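ThiJ/PfpI domain protein (Brachyspira murdochii, PDB 4HCJ) is of unestablished function but belongs to the DJ-1/PfpI family, binds magnesium and is probably a hydrolase. Local coordinates at residues K6-G16 / F31-S42; N146-V154 / S161-V172. One frame throughout, in Å; residues are numbered along the deposited sequence. Where two conformers were deposited one is given.

Contact 1: residues K6-G16 / F31-S42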
ATOM      1  N   LYS A   6      10.612   7.043  15.004  1.00 16.90           N
ATOM      2  CA  LYS A   6      10.004   7.572  13.788  1.00 13.88           C
ATOM      3  C   LYS A   6      11.075   7.964  12.781  1.00 12.45           C
ATOM      4  O   LYS A   6      12.089   8.580  13.132  1.00 14.66           O
ATOM      5  CB  LYS A   6       9.100   8.762  14.088  1.00 14.03           C
ATOM      6  CG  LYS A   6       8.221   9.112  12.914  1.00 14.25           C
ATOM      7  CD  LYS A   6       7.281  10.246  13.203  1.00 15.28           C
ATOM      8  CE  LYS A   6       6.352  10.459  12.018  1.00 16.50           C
ATOM      9  NZ  LYS A   6       5.555  11.699  12.172  1.00 16.38           N
ATOM     10  N   THR A   7      10.825   7.611  11.527  1.00  9.60           N
ATOM     11  CA  THR A   7      11.824   7.719  10.475  1.00  9.01           C
ATOM     12  C   THR A   7      11.485   8.730   9.387  1.00  8.13           C
ATOM     13  O   THR A   7      12.349   9.105   8.604  1.00  8.51           O
ATOM     14  CB  THR A   7      12.009   6.345   9.789  1.00 10.36           C
ATOM     15  OG1 THR A   7      10.801   5.980   9.095  1.00  9.52           O
ATOM     16  CG2 THR A   7      12.370   5.259  10.807  1.00 13.46           C
ATOM     17  N   ASN A   8      10.219   9.126   9.299  1.00  7.95           N
ATOM     18  CA  ASN A   8       9.746   9.950   8.194  1.00  7.86           C
ATOM     19  C   ASN A   8       9.994   9.287   6.837  1.00  7.43           C
ATOM     20  O   ASN A   8      10.211   9.974   5.845  1.00  7.84           O
ATOM     21  CB  ASN A   8      10.313  11.381   8.220  1.00  8.42           C
ATOM     22  CG  ASN A   8       9.886  12.160   9.463  1.00  9.22           C
ATOM     23  OD1 ASN A   8       8.977  11.764  10.187  1.00 10.41           O
ATOM     24  ND2 ASN A   8      10.535  13.295   9.694  1.00  9.20           N
ATOM     25  N   ASN A   9       9.929   7.953   6.807  1.00  7.45           N
ATOM     26  CA  ASN A   9      10.097   7.182   5.576  1.00  7.14           C
ATOM     27  C   ASN A   9       8.869   6.302   5.329  1.00  6.42           C
ATOM     28  O   ASN A   9       8.296   5.742   6.270  1.00  7.34           O
ATOM     29  CB  ASN A   9      11.302   6.246   5.668  1.00  8.08           C
ATOM     30  CG  ASN A   9      12.621   6.973   5.794  1.00  9.56           C
ATOM     31  OD1 ASN A   9      12.828   8.051   5.239  1.00 10.62           O
ATOM     32  ND2 ASN A   9      13.540   6.357   6.521  1.00 11.13           N
ATOM     33  N   ILE A  10       8.505   6.150   4.058  1.00  6.34           N
ATOM     34  CA  ILE A  10       7.400   5.300   3.636  1.00  6.19           C
ATOM     35  C   ILE A  10       7.893   4.307   2.591  1.00  6.12           C
ATOM     36  O   ILE A  10       8.611   4.682   1.664  1.00  6.75           O
ATOM     37  CB  ILE A  10       6.237   6.142   3.071  1.00  6.43           C
ATOM     38  CG1 ILE A  10       5.624   7.013   4.168  1.00  6.83           C
ATOM     39  CG2 ILE A  10       5.168   5.257   2.401  1.00  6.97           C
ATOM     40  CD1 ILE A  10       4.601   8.003   3.649  1.00  7.35           C
ATOM     41  N   LEU A  11       7.498   3.048   2.741  1.00  5.66           N
ATOM     42  CA  LEU A  11       7.807   1.985   1.792  1.00  5.78           C
ATOM     43  C   LEU A  11       6.623   1.682   0.890  1.00  5.24           C
ATOM     44  O   LEU A  11       5.515   1.464   1.404  1.00  6.00           O
ATOM     45  CB  LEU A  11       8.139   0.704   2.546  1.00  6.26           C
ATOM     46  CG  LEU A  11       8.407  -0.528   1.678  1.00  7.01           C
ATOM     47  CD1 LEU A  11       9.702  -0.358   0.867  1.00  7.98           C
ATOM     48  CD2 LEU A  11       8.450  -1.776   2.527  1.00  8.19           C
ATOM     49  N   TYR A  12       6.837   1.631  -0.422  1.00  5.37           N
ATOM     50  CA  TYR A  12       5.868   1.060  -1.336  1.00  5.01           C
ATOM     51  C   TYR A  12       6.169  -0.414  -1.595  1.00  4.95           C
ATOM     52  O   TYR A  12       7.336  -0.817  -1.691  1.00  5.55           O
ATOM     53  CB  TYR A  12       5.899   1.785  -2.667  1.00  5.63           C
ATOM     54  CG  TYR A  12       5.374   3.192  -2.686  1.00  5.41           C
ATOM     55  CD1 TYR A  12       4.006   3.436  -2.734  1.00  5.51           C
ATOM     56  CD2 TYR A  12       6.237   4.286  -2.675  1.00  5.88           C
ATOM     57  CE1 TYR A  12       3.498   4.713  -2.788  1.00  5.76           C
ATOM     58  CE2 TYR A  12       5.738   5.581  -2.744  1.00  5.75           C
ATOM     59  CZ  TYR A  12       4.373   5.788  -2.799  1.00  5.58           C
ATOM     60  OH  TYR A  12       3.912   7.082  -2.894  1.00  6.34           O
ATOM     61  N   VAL A  13       5.111  -1.198  -1.749  1.00  5.17           N
ATOM     62  CA  VAL A  13       5.172  -2.554  -2.282  1.00  5.52           C
ATOM     63  C   VAL A  13       4.332  -2.559  -3.548  1.00  5.53           C
ATOM     64  O   VAL A  13       3.145  -2.212  -3.499  1.00  5.88           O
ATOM     65  CB  VAL A  13       4.600  -3.574  -1.264  1.00  6.08           C
ATOM     66  CG1 VAL A  13       4.358  -4.932  -1.909  1.00  7.00           C
ATOM     67  CG2 VAL A  13       5.526  -3.686  -0.053  1.00  6.46           C
HETATM   68  N   MSE A  14       4.922  -2.926  -4.688  1.00  5.50           N
HETATM   69  CA  MSE A  14       4.166  -2.903  -5.932  1.00  6.20           C
HETATM   70  C   MSE A  14       4.812  -3.792  -6.964  1.00  5.93           C
HETATM   71  O   MSE A  14       5.977  -4.199  -6.836  1.00  6.35           O
HETATM   72  CB  MSE A  14       3.988  -1.466  -6.453  1.00  7.53           C
HETATM   73  CG  MSE A  14       5.247  -0.820  -6.996  1.00  7.57           C
HETATM   74 SE   MSE A  14       4.974   1.120  -6.900  0.80  6.44          SE
HETATM   75  CE  MSE A  14       6.224   1.679  -8.249  1.00  8.73           C
ATOM     76  N   SER A  15       4.039  -4.128  -7.988  0.63  6.51           N
ATOM     77  CA  SER A  15       4.534  -4.921  -9.102  0.63  7.08           C
ATOM     78  C   SER A  15       5.478  -4.092  -9.971  0.63  7.36           C
ATOM     79  O   SER A  15       5.226  -2.911 -10.242  0.63  8.02           O
ATOM     80  CB  SER A  15       3.361  -5.469  -9.923  0.63  8.04           C
ATOM     81  OG  SER A  15       2.551  -4.428 -10.443  0.63  7.55           O
ATOM     82  N   GLY A  16       6.544  -4.737 -10.435  1.00  7.51           N
ATOM     83  CA  GLY A  16       7.542  -4.078 -11.259  1.00  9.08           C
ATOM     84  C   GLY A  16       7.026  -3.700 -12.629  1.00  9.93           C
ATOM     85  O   GLY A  16       7.562  -2.802 -13.268  1.00 14.19           O
ATOM     86  N   PHE A  31       3.281  12.552  -0.249  1.00  6.28           N
ATOM     87  CA  PHE A  31       4.133  12.059   0.824  1.00  6.52           C
ATOM     88  C   PHE A  31       5.420  12.877   0.909  1.00  6.93           C
ATOM     89  O   PHE A  31       5.817  13.329   1.988  1.00  7.54           O
ATOM     90  CB  PHE A  31       4.500  10.592   0.577  1.00  6.21           C
ATOM     91  CG  PHE A  31       3.350   9.613   0.708  1.00  5.96           C
ATOM     92  CD1 PHE A  31       2.258   9.871   1.525  1.00  6.46           C
ATOM     93  CD2 PHE A  31       3.391   8.414   0.008  1.00  6.41           C
ATOM     94  CE1 PHE A  31       1.233   8.959   1.642  1.00  6.99           C
ATOM     95  CE2 PHE A  31       2.381   7.494   0.128  1.00  6.64           C
ATOM     96  CZ  PHE A  31       1.299   7.761   0.951  1.00  6.89           C
ATOM     97  N   GLU A  32       6.054  13.119  -0.234  0.50  7.50           N
ATOM     98  CA  GLU A  32       7.285  13.902  -0.245  0.50  9.11           C
ATOM     99  C   GLU A  32       7.084  15.316   0.261  0.50 10.05           C
ATOM    100  O   GLU A  32       7.829  15.795   1.111  0.50 11.00           O
ATOM    101  CB  GLU A  32       7.871  13.952  -1.649  0.50 10.27           C
ATOM    102  CG  GLU A  32       8.393  12.629  -2.116  0.50 13.23           C
ATOM    103  CD  GLU A  32       8.925  12.695  -3.521  0.50 16.85           C
ATOM    104  OE1 GLU A  32       9.886  11.976  -3.773  0.50 17.63           O
ATOM    105  OE2 GLU A  32       8.390  13.462  -4.357  0.50 19.12           O
ATOM    106  N   SER A  33       6.071  15.988  -0.269  0.50  9.30           N
ATOM    107  CA  SER A  33       5.800  17.357   0.143  0.50 10.77           C
ATOM    108  C   SER A  33       5.611  17.456   1.651  0.50 10.61           C
ATOM    109  O   SER A  33       5.902  18.491   2.252  0.50 12.22           O
ATOM    110  CB  SER A  33       4.565  17.891  -0.570  0.50 12.13           C
ATOM    111  OG  SER A  33       4.257  19.180  -0.078  0.50 14.41           O
ATOM    112  N   ALA A  34       5.127  16.376   2.257  1.00  9.50           N
ATOM    113  CA  ALA A  34       4.896  16.359   3.685  1.00  9.08           C
ATOM    114  C   ALA A  34       6.136  15.973   4.508  1.00  8.72           C
ATOM    115  O   ALA A  34       6.078  15.962   5.740  1.00  9.94           O
ATOM    116  CB  ALA A  34       3.732  15.408   3.999  1.00  9.73           C
ATOM    117  N   GLY A  35       7.242  15.654   3.841  1.00  8.15           N
ATOM    118  CA  GLY A  35       8.472  15.293   4.521  1.00  8.34           C
ATOM    119  C   GLY A  35       8.710  13.799   4.673  1.00  8.30           C
ATOM    120  O   GLY A  35       9.625  13.398   5.397  1.00  9.23           O
ATOM    121  N   TYR A  36       7.905  12.974   3.993  1.00  7.80           N
ATOM    122  CA  TYR A  36       8.052  11.517   4.049  1.00  8.65           C
ATOM    123  C   TYR A  36       8.769  11.039   2.799  1.00  9.68           C
ATOM    124  O   TYR A  36       8.190  11.028   1.700  1.00 11.41           O
ATOM    125  CB  TYR A  36       6.680  10.826   4.213  1.00  8.87           C
ATOM    126  CG  TYR A  36       6.088  11.118   5.563  1.00  8.71           C
ATOM    127  CD1 TYR A  36       6.452  10.370   6.688  1.00  9.16           C
ATOM    128  CD2 TYR A  36       5.215  12.175   5.735  1.00  9.68           C
ATOM    129  CE1 TYR A  36       5.952  10.683   7.955  1.00  9.61           C
ATOM    130  CE2 TYR A  36       4.709  12.498   6.988  1.00 10.08           C
ATOM    131  CZ  TYR A  36       5.080  11.752   8.097  1.00 10.14           C
ATOM    132  OH  TYR A  36       4.595  12.075   9.341  1.00 10.81           O
ATOM    133  N   LYS A  37      10.017  10.606   2.966  0.63  9.19           N
ATOM    134  CA  LYS A  37      10.785  10.068   1.853  0.63  9.86           C
ATOM    135  C   LYS A  37      10.366   8.647   1.550  0.63  8.72           C
ATOM    136  O   LYS A  37      10.129   7.838   2.449  0.63 11.00           O
ATOM    137  CB  LYS A  37      12.272  10.142   2.144  0.63 13.24           C
ATOM    138  CG  LYS A  37      12.754  11.573   2.165  0.63 16.98           C
ATOM    139  CD  LYS A  37      14.249  11.682   1.992  0.63 20.47           C
ATOM    140  CE  LYS A  37      14.702  13.097   2.262  0.63 23.19           C
ATOM    141  NZ  LYS A  37      15.218  13.782   1.061  0.63 23.54           N
ATOM    142  N   THR A  38      10.278   8.343   0.267  1.00  7.36           N
ATOM    143  CA  THR A  38       9.710   7.067  -0.163  1.00  6.78           C
ATOM    144  C   THR A  38      10.756   6.174  -0.798  1.00  6.71           C
ATOM    145  O   THR A  38      11.736   6.649  -1.397  1.00  7.69           O
ATOM    146  CB  THR A  38       8.513   7.247  -1.147  1.00  7.40           C
ATOM    147  OG1 THR A  38       8.969   7.770  -2.402  1.00  8.40           O
ATOM    148  CG2 THR A  38       7.434   8.159  -0.577  1.00  8.18           C
ATOM    149  N   LYS A  39      10.545   4.874  -0.649  0.55  6.38           N
ATOM    150  CA  LYS A  39      11.301   3.860  -1.360  0.55  6.25           C
ATOM    151  C   LYS A  39      10.309   2.898  -1.982  0.55  5.46           C
ATOM    152  O   LYS A  39       9.183   2.751  -1.493  0.55  5.80           O
ATOM    153  CB  LYS A  39      12.231   3.095  -0.412  0.55  7.90           C
ATOM    154  CG  LYS A  39      13.265   3.967   0.288  0.55  9.91           C
ATOM    155  CD  LYS A  39      14.334   4.436  -0.672  0.55 11.68           C
ATOM    156  CE  LYS A  39      15.414   5.220   0.068  0.55 15.17           C
ATOM    157  NZ  LYS A  39      15.847   4.488   1.287  0.55 21.21           N
ATOM    158  N   VAL A  40      10.740   2.233  -3.047  1.00  5.53           N
ATOM    159  CA  VAL A  40       9.943   1.198  -3.703  1.00  5.61           C
ATOM    160  C   VAL A  40      10.595  -0.157  -3.484  1.00  5.56           C
ATOM    161  O   VAL A  40      11.796  -0.326  -3.748  1.00  5.92           O
ATOM    162  CB  VAL A  40       9.813   1.469  -5.219  1.00  6.57           C
ATOM    163  CG1 VAL A  40       9.182   0.292  -5.938  1.00  7.26           C
ATOM    164  CG2 VAL A  40       9.024   2.736  -5.475  1.00  7.65           C
ATOM    165  N   SER A  41       9.788  -1.118  -3.040  1.00  5.43           N
ATOM    166  CA  SER A  41      10.174  -2.527  -3.040  1.00  5.56           C
ATOM    167  C   SER A  41       9.367  -3.307  -4.066  1.00  5.51           C
ATOM    168  O   SER A  41       8.176  -3.042  -4.292  1.00  5.88           O
ATOM    169  CB  SER A  41      10.078  -3.177  -1.658  1.00  6.14           C
ATOM    170  OG  SER A  41       8.745  -3.329  -1.194  1.00  6.24           O
ATOM    171  N   SER A  42      10.031  -4.276  -4.684  1.00  5.34           N
ATOM    172  CA  SER A  42       9.403  -5.126  -5.680  1.00  5.65           C
ATOM    173  C   SER A  42      10.220  -6.402  -5.809  1.00  5.94           C
ATOM    174  O   SER A  42      10.989  -6.770  -4.922  1.00  6.61           O
ATOM    175  CB  SER A  42       9.239  -4.384  -7.015  1.00  6.32           C
ATOM    176  OG  SER A  42       8.387  -5.087  -7.904  1.00  6.81           O
TER

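Contact 2: residues N146-V154 / S161-V172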
ATOM      1  N   ASN A 146     -14.499   6.323  -0.231  1.00  6.52           N
ATOM      2  CA  ASN A 146     -13.300   6.336  -1.055  1.00  6.56           C
ATOM      3  C   ASN A 146     -12.033   5.975  -0.287  1.00  6.22           C
ATOM      4  O   ASN A 146     -11.110   5.397  -0.867  1.00  6.23           O
ATOM      5  CB  ASN A 146     -13.137   7.715  -1.699  1.00  7.36           C
ATOM      6  CG  ASN A 146     -14.207   7.974  -2.747  1.00  7.76           C
ATOM      7  OD1 ASN A 146     -14.362   7.198  -3.684  1.00  8.43           O
ATOM      8  ND2 ASN A 146     -15.007   9.005  -2.550  1.00  9.65           N
ATOM      9  N   VAL A 147     -11.979   6.359   0.989  1.00  5.85           N
ATOM     10  CA  VAL A 147     -10.834   6.112   1.864  1.00  6.20           C
ATOM     11  C   VAL A 147     -11.375   5.754   3.238  1.00  5.99           C
ATOM     12  O   VAL A 147     -12.376   6.341   3.692  1.00  6.59           O
ATOM     13  CB  VAL A 147      -9.939   7.380   2.013  1.00  7.44           C
ATOM     14  CG1 VAL A 147      -8.742   7.099   2.906  1.00  8.50           C
ATOM     15  CG2 VAL A 147      -9.478   7.885   0.658  1.00  7.86           C
ATOM     16  N   VAL A 148     -10.744   4.787   3.900  1.00  6.01           N
ATOM     17  CA  VAL A 148     -11.145   4.382   5.246  1.00  6.28           C
ATOM     18  C   VAL A 148      -9.915   4.261   6.121  1.00  6.18           C
ATOM     19  O   VAL A 148      -8.981   3.518   5.806  1.00  6.82           O
ATOM     20  CB  VAL A 148     -11.906   3.029   5.272  1.00  6.72           C
ATOM     21  CG1 VAL A 148     -12.272   2.625   6.697  1.00  7.33           C
ATOM     22  CG2 VAL A 148     -13.139   3.071   4.374  1.00  7.41           C
ATOM     23  N   VAL A 149      -9.927   4.977   7.245  1.00  6.75           N
ATOM     24  CA  VAL A 149      -8.887   4.866   8.257  1.00  7.15           C
ATOM     25  C   VAL A 149      -9.438   4.048   9.418  1.00  6.89           C
ATOM     26  O   VAL A 149     -10.440   4.436  10.033  1.00  8.05           O
ATOM     27  CB  VAL A 149      -8.449   6.261   8.771  1.00  7.95           C
ATOM     28  CG1 VAL A 149      -7.466   6.125   9.933  1.00  8.94           C
ATOM     29  CG2 VAL A 149      -7.854   7.085   7.636  1.00  8.67           C
ATOM     30  N   SER A 150      -8.782   2.930   9.719  1.00  6.88           N
ATOM     31  CA  SER A 150      -9.175   2.042  10.811  1.00  7.52           C
ATOM     32  C   SER A 150      -7.949   1.803  11.683  1.00  7.73           C
ATOM     33  O   SER A 150      -7.200   0.842  11.480  1.00  7.66           O
ATOM     34  CB  SER A 150      -9.733   0.726  10.256  1.00  7.85           C
ATOM     35  OG  SER A 150     -10.925   1.007   9.546  1.00  7.97           O
ATOM     36  N   GLY A 151      -7.711   2.707  12.629  1.00  8.63           N
ATOM     37  CA  GLY A 151      -6.506   2.642  13.429  1.00  9.21           C
ATOM     38  C   GLY A 151      -5.272   2.841  12.569  1.00  9.11           C
ATOM     39  O   GLY A 151      -5.143   3.861  11.895  1.00 10.28           O
ATOM     40  N   ASN A 152      -4.375   1.858  12.580  1.00  8.74           N
ATOM     41  CA  ASN A 152      -3.152   1.921  11.786  1.00  8.72           C
ATOM     42  C   ASN A 152      -3.328   1.390  10.365  1.00  7.23           C
ATOM     43  O   ASN A 152      -2.370   1.379   9.610  1.00  8.06           O
ATOM     44  CB  ASN A 152      -2.036   1.125  12.461  1.00 11.29           C
ATOM     45  CG  ASN A 152      -1.522   1.775  13.712  1.00 15.24           C
ATOM     46  OD1 ASN A 152      -1.897   2.889  14.047  1.00 17.04           O
ATOM     47  ND2 ASN A 152      -0.649   1.080  14.407  1.00 18.62           N
ATOM     48  N   ILE A 153      -4.532   0.940  10.017  1.00  6.42           N
ATOM     49  CA  ILE A 153      -4.820   0.425   8.686  1.00  6.30           C
ATOM     50  C   ILE A 153      -5.539   1.505   7.885  1.00  6.51           C
ATOM     51  O   ILE A 153      -6.522   2.083   8.355  1.00  7.49           O
ATOM     52  CB  ILE A 153      -5.664  -0.875   8.784  1.00  7.02           C
ATOM     53  CG1 ILE A 153      -4.838  -1.985   9.440  1.00  8.47           C
ATOM     54  CG2 ILE A 153      -6.202  -1.290   7.418  1.00  7.85           C
ATOM     55  CD1 ILE A 153      -5.620  -3.221   9.800  1.00  9.45           C
ATOM     56  N   VAL A 154      -5.059   1.775   6.675  1.00  5.60           N
ATOM     57  CA  VAL A 154      -5.689   2.760   5.807  1.00  5.95           C
ATOM     58  C   VAL A 154      -5.897   2.123   4.436  1.00  5.70           C
ATOM     59  O   VAL A 154      -4.971   1.537   3.882  1.00  6.46           O
ATOM     60  CB  VAL A 154      -4.826   4.042   5.637  1.00  6.89           C
ATOM     61  CG1 VAL A 154      -5.560   5.062   4.784  1.00  7.24           C
ATOM     62  CG2 VAL A 154      -4.472   4.632   7.006  1.00  7.85           C
ATOM     63  N   SER A 161      -8.964   7.838  -6.086  1.00  7.80           N
ATOM     64  CA  SER A 161      -8.827   8.281  -4.708  1.00  7.22           C
ATOM     65  C   SER A 161      -7.380   8.430  -4.250  1.00  6.31           C
ATOM     66  O   SER A 161      -7.116   8.511  -3.058  1.00  6.86           O
ATOM     67  CB  SER A 161      -9.590   7.332  -3.781  1.00  8.02           C
ATOM     68  OG  SER A 161     -10.965   7.362  -4.106  1.00  8.96           O
ATOM     69  N   SER A 162      -6.440   8.487  -5.189  1.00  6.30           N
ATOM     70  CA  SER A 162      -5.023   8.505  -4.836  1.00  6.60           C
ATOM     71  C   SER A 162      -4.628   9.660  -3.912  1.00  6.12           C
ATOM     72  O   SER A 162      -3.877   9.464  -2.938  1.00  6.40           O
ATOM     73  CB  SER A 162      -4.146   8.536  -6.096  1.00  7.23           C
ATOM     74  OG  SER A 162      -4.394   7.413  -6.917  1.00  8.05           O
ATOM     75  N   LYS A 163      -5.097  10.861  -4.227  1.00  6.72           N
ATOM     76  CA  LYS A 163      -4.729  12.019  -3.416  1.00  7.10           C
ATOM     77  C   LYS A 163      -5.390  11.988  -2.034  1.00  6.95           C
ATOM     78  O   LYS A 163      -4.746  12.256  -1.006  1.00  7.16           O
ATOM     79  CB  LYS A 163      -5.048  13.328  -4.151  1.00  8.23           C
ATOM     80  CG  LYS A 163      -4.231  13.498  -5.423  1.00  9.40           C
ATOM     81  CD  LYS A 163      -4.640  14.741  -6.219  1.00 11.46           C
ATOM     82  CE  LYS A 163      -3.881  14.824  -7.551  1.00 13.42           C
ATOM     83  NZ  LYS A 163      -4.530  15.808  -8.467  1.00 16.67           N
ATOM     84  N   ASP A 164      -6.673  11.647  -2.003  1.00  7.58           N
ATOM     85  CA  ASP A 164      -7.361  11.521  -0.720  1.00  9.02           C
ATOM     86  C   ASP A 164      -6.703  10.461   0.172  1.00  7.17           C
ATOM     87  O   ASP A 164      -6.563  10.636   1.391  1.00  7.00           O
ATOM     88  CB  ASP A 164      -8.839  11.159  -0.937  1.00 14.15           C
ATOM     89  CG  ASP A 164      -9.655  12.300  -1.519  1.00 22.93           C
ATOM     90  OD1 ASP A 164      -9.223  13.466  -1.436  1.00 24.42           O
ATOM     91  OD2 ASP A 164     -10.764  12.021  -2.023  1.00 29.53           O
ATOM     92  N   PHE A 165      -6.299   9.355  -0.444  1.00  6.28           N
ATOM     93  CA  PHE A 165      -5.605   8.276   0.245  1.00  6.18           C
ATOM     94  C   PHE A 165      -4.304   8.793   0.847  1.00  5.70           C
ATOM     95  O   PHE A 165      -4.028   8.597   2.029  1.00  5.90           O
ATOM     96  CB  PHE A 165      -5.316   7.161  -0.760  1.00  5.83           C
ATOM     97  CG  PHE A 165      -4.398   6.082  -0.274  1.00  5.62           C
ATOM     98  CD1 PHE A 165      -4.780   5.206   0.729  1.00  5.59           C
ATOM     99  CD2 PHE A 165      -3.147   5.920  -0.867  1.00  5.94           C
ATOM    100  CE1 PHE A 165      -3.947   4.162   1.117  1.00  6.10           C
ATOM    101  CE2 PHE A 165      -2.304   4.881  -0.479  1.00  6.42           C
ATOM    102  CZ  PHE A 165      -2.706   4.005   0.514  1.00  6.37           C
ATOM    103  N   ALA A 166      -3.478   9.426   0.023  1.00  5.76           N
ATOM    104  CA  ALA A 166      -2.191   9.919   0.500  1.00  6.33           C
ATOM    105  C   ALA A 166      -2.372  10.933   1.631  1.00  6.23           C
ATOM    106  O   ALA A 166      -1.657  10.894   2.642  1.00  6.48           O
ATOM    107  CB  ALA A 166      -1.399  10.514  -0.653  1.00  6.53           C
ATOM    108  N   ASN A 167      -3.330  11.850   1.475  1.00  6.72           N
ATOM    109  CA  ASN A 167      -3.582  12.820   2.532  1.00  7.63           C
ATOM    110  C   ASN A 167      -3.999  12.138   3.837  1.00  7.34           C
ATOM    111  O   ASN A 167      -3.601  12.571   4.926  1.00  7.44           O
ATOM    112  CB  ASN A 167      -4.643  13.838   2.100  1.00  8.72           C
ATOM    113  CG  ASN A 167      -4.127  14.829   1.066  1.00 10.33           C
ATOM    114  OD1 ASN A 167      -2.960  15.196   1.073  1.00 11.21           O
ATOM    115  ND2 ASN A 167      -5.019  15.291   0.186  1.00 12.02           N
ATOM    116  N   ALA A 168      -4.814  11.084   3.737  1.00  6.64           N
ATOM    117  CA  ALA A 168      -5.237  10.358   4.935  1.00  7.14           C
ATOM    118  C   ALA A 168      -4.061   9.661   5.619  1.00  6.76           C
ATOM    119  O   ALA A 168      -3.941   9.686   6.842  1.00  7.40           O
ATOM    120  CB  ALA A 168      -6.338   9.351   4.604  1.00  7.78           C
ATOM    121  N   VAL A 169      -3.177   9.051   4.826  1.00  6.72           N
ATOM    122  CA  VAL A 169      -1.983   8.414   5.370  1.00  6.75           C
ATOM    123  C   VAL A 169      -1.085   9.447   6.067  1.00  6.84           C
ATOM    124  O   VAL A 169      -0.603   9.205   7.182  1.00  7.31           O
ATOM    125  CB  VAL A 169      -1.225   7.629   4.282  1.00  6.92           C
ATOM    126  CG1 VAL A 169       0.127   7.151   4.789  1.00  7.32           C
ATOM    127  CG2 VAL A 169      -2.070   6.446   3.809  1.00  7.44           C
ATOM    128  N   VAL A 170      -0.862  10.595   5.420  1.00  6.77           N
ATOM    129  CA  VAL A 170      -0.074  11.661   6.039  1.00  7.28           C
ATOM    130  C   VAL A 170      -0.712  12.100   7.365  1.00  7.56           C
ATOM    131  O   VAL A 170       0.000  12.330   8.346  1.00  8.30           O
ATOM    132  CB  VAL A 170       0.094  12.852   5.074  1.00  7.79           C
ATOM    133  CG1 VAL A 170       0.642  14.083   5.815  1.00  8.42           C
ATOM    134  CG2 VAL A 170       1.011  12.468   3.908  1.00  8.19           C
ATOM    135  N   GLY A 171      -2.041  12.227   7.404  1.00  8.13           N
ATOM    136  CA  GLY A 171      -2.716  12.602   8.635  1.00  8.99           C
ATOM    137  C   GLY A 171      -2.442  11.626   9.768  1.00  9.07           C
ATOM    138  O   GLY A 171      -2.172  12.024  10.902  1.00 10.42           O
ATOM    139  N   VAL A 172      -2.488  10.332   9.481  1.00  8.78           N
ATOM    140  CA  VAL A 172      -2.179   9.333  10.502  1.00  9.28           C
ATOM    141  C   VAL A 172      -0.713   9.437  10.941  1.00  9.35           C
ATOM    142  O   VAL A 172      -0.410   9.472  12.125  1.00 10.82           O
ATOM    143  CB  VAL A 172      -2.513   7.913  10.010  1.00 10.17           C
ATOM    144  CG1 VAL A 172      -2.092   6.900  11.039  1.00 11.50           C
ATOM    145  CG2 VAL A 172      -4.010   7.772   9.690  1.00 10.76           C
TER

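Contact 1: residues K6-G16 / F31-S42
With CG1 of Ile10 anti to the carbonyl carbon (chi1 -66°) and CD1 extended beyond it, the tip of this side chain is laid over one face of the Phe31 ring, a CH-pi contact in which CD1 sits 3.7 Å from the ring centroid. The same methyl packs on CB of Tyr36. Ser41 takes chi1 69°, which sets OG between its backbone N and carbonyl carbon and turns it toward the neighbouring strand: OG gives a bond of 2.9 Å to Tyr12 O, a carbonyl that also accepts from Ser41 N and is thus gripped twice by one residue. Strands 9-13 and 37-42 run parallel, and with helix 21-33 between them in sequence they form a beta-alpha-beta unit of the alpha-beta-alpha sandwich. Tyr12 N meets Lys39 O at 2.8 Å with an almost straight N-H...O angle of 176°. Obliquely to Phe31, the Tyr12 ring brings its OH within 3.2 Å of Phe31 CD2, while that hydroxyl bonds to Ser27 of the helix. Past the last bridged pair, Val13 with Ser41, Ser42 OG donates to Met14 O (2.8 Å), lying in the carbonyl plane. The extended Lys6 carries NZ to Tyr36 OH (3.0 Å); NZ also bonds to Leu176 O and Leu173 O, and the tyrosine hydroxyl to Asn174 OD1.

Contact 2: residues N146-V154 / S161-V172
The Phe165 ring meets Val154 at its edge, where the backbone O of Val154 lies in the ring plane, 3.9 Å from CE1. Over one face, offset toward the rim, sits CG2 of Val169, one helical turn further along the same helix. CG1 of Val154 approaches the phenylalanine obliquely, 4.1 Å from Phe165 CE1. A chi1 of 170° puts the phenylalanine CG anti to the backbone N and carries the ring to strand 153-156, where it also packs on Ala156 and, in the next strand, on Ala105 and Ile107.

Most of the remaining contacts are made by the methyls of valines. Val147 divides its two branches: CG1 rests on CB of Ala168 at 3.7 Å, and CG2 reaches the start of the helix, touching CB of Asp164. The small Ala168 side chain also receives CG2 of Val149, whose other branch, CG1, meets CG2 of Val172 tip to tip at 3.8 Å. From the neighbouring strand, CG2 of Val154 comes to that same Val172 methyl, again tip to tip, while CG1 of Val154 lies 3.9 Å from CG2 of Val169. At the start of the helix CB of Asn146 packs against OG of Ser161 (3.3 Å); Asn157 bonds to both side chains, through its ND2 to Asn146 OD1 and through its OD1 to Ser161 OG, and so ties the two together.

Strands 147-150 and 153-156 form a beta hairpin closed by a type II' turn from Ser150 to Ile153, with Gly151 at positive phi. The 162-172 part of helix 162-174 runs nearly along strand 147-150, at 19° and with 8.7 Å between the axes, covering one face of the sheet near its edge strand, 147-150, as part of one of the two helical layers of the alpha-beta-alpha sandwich of the DJ-1/PfpI family.

In the fold
Contact 1 and contact 2 have centres 14 Å apart and belong to the same mixed sheet, contact 1 joining strands 9-13 and 37-42 and contact 2 covering the far edge at strand 147-150. Phe31 bridges them: its CE1 is 3.6 Å from Ala166 O and its CD1 3.7 Å from CG2 of Val170, so helix 21-33 packs against helix 162-174 in the same layer. The latter helix also lays Leu173 against Ile10 and Tyr36. Both contacts lie away from the magnesium-binding residue His137. A formic acid molecule, probably from the crystallisation liquor, lies about 4 Å from the Val40 side chain of contact 1.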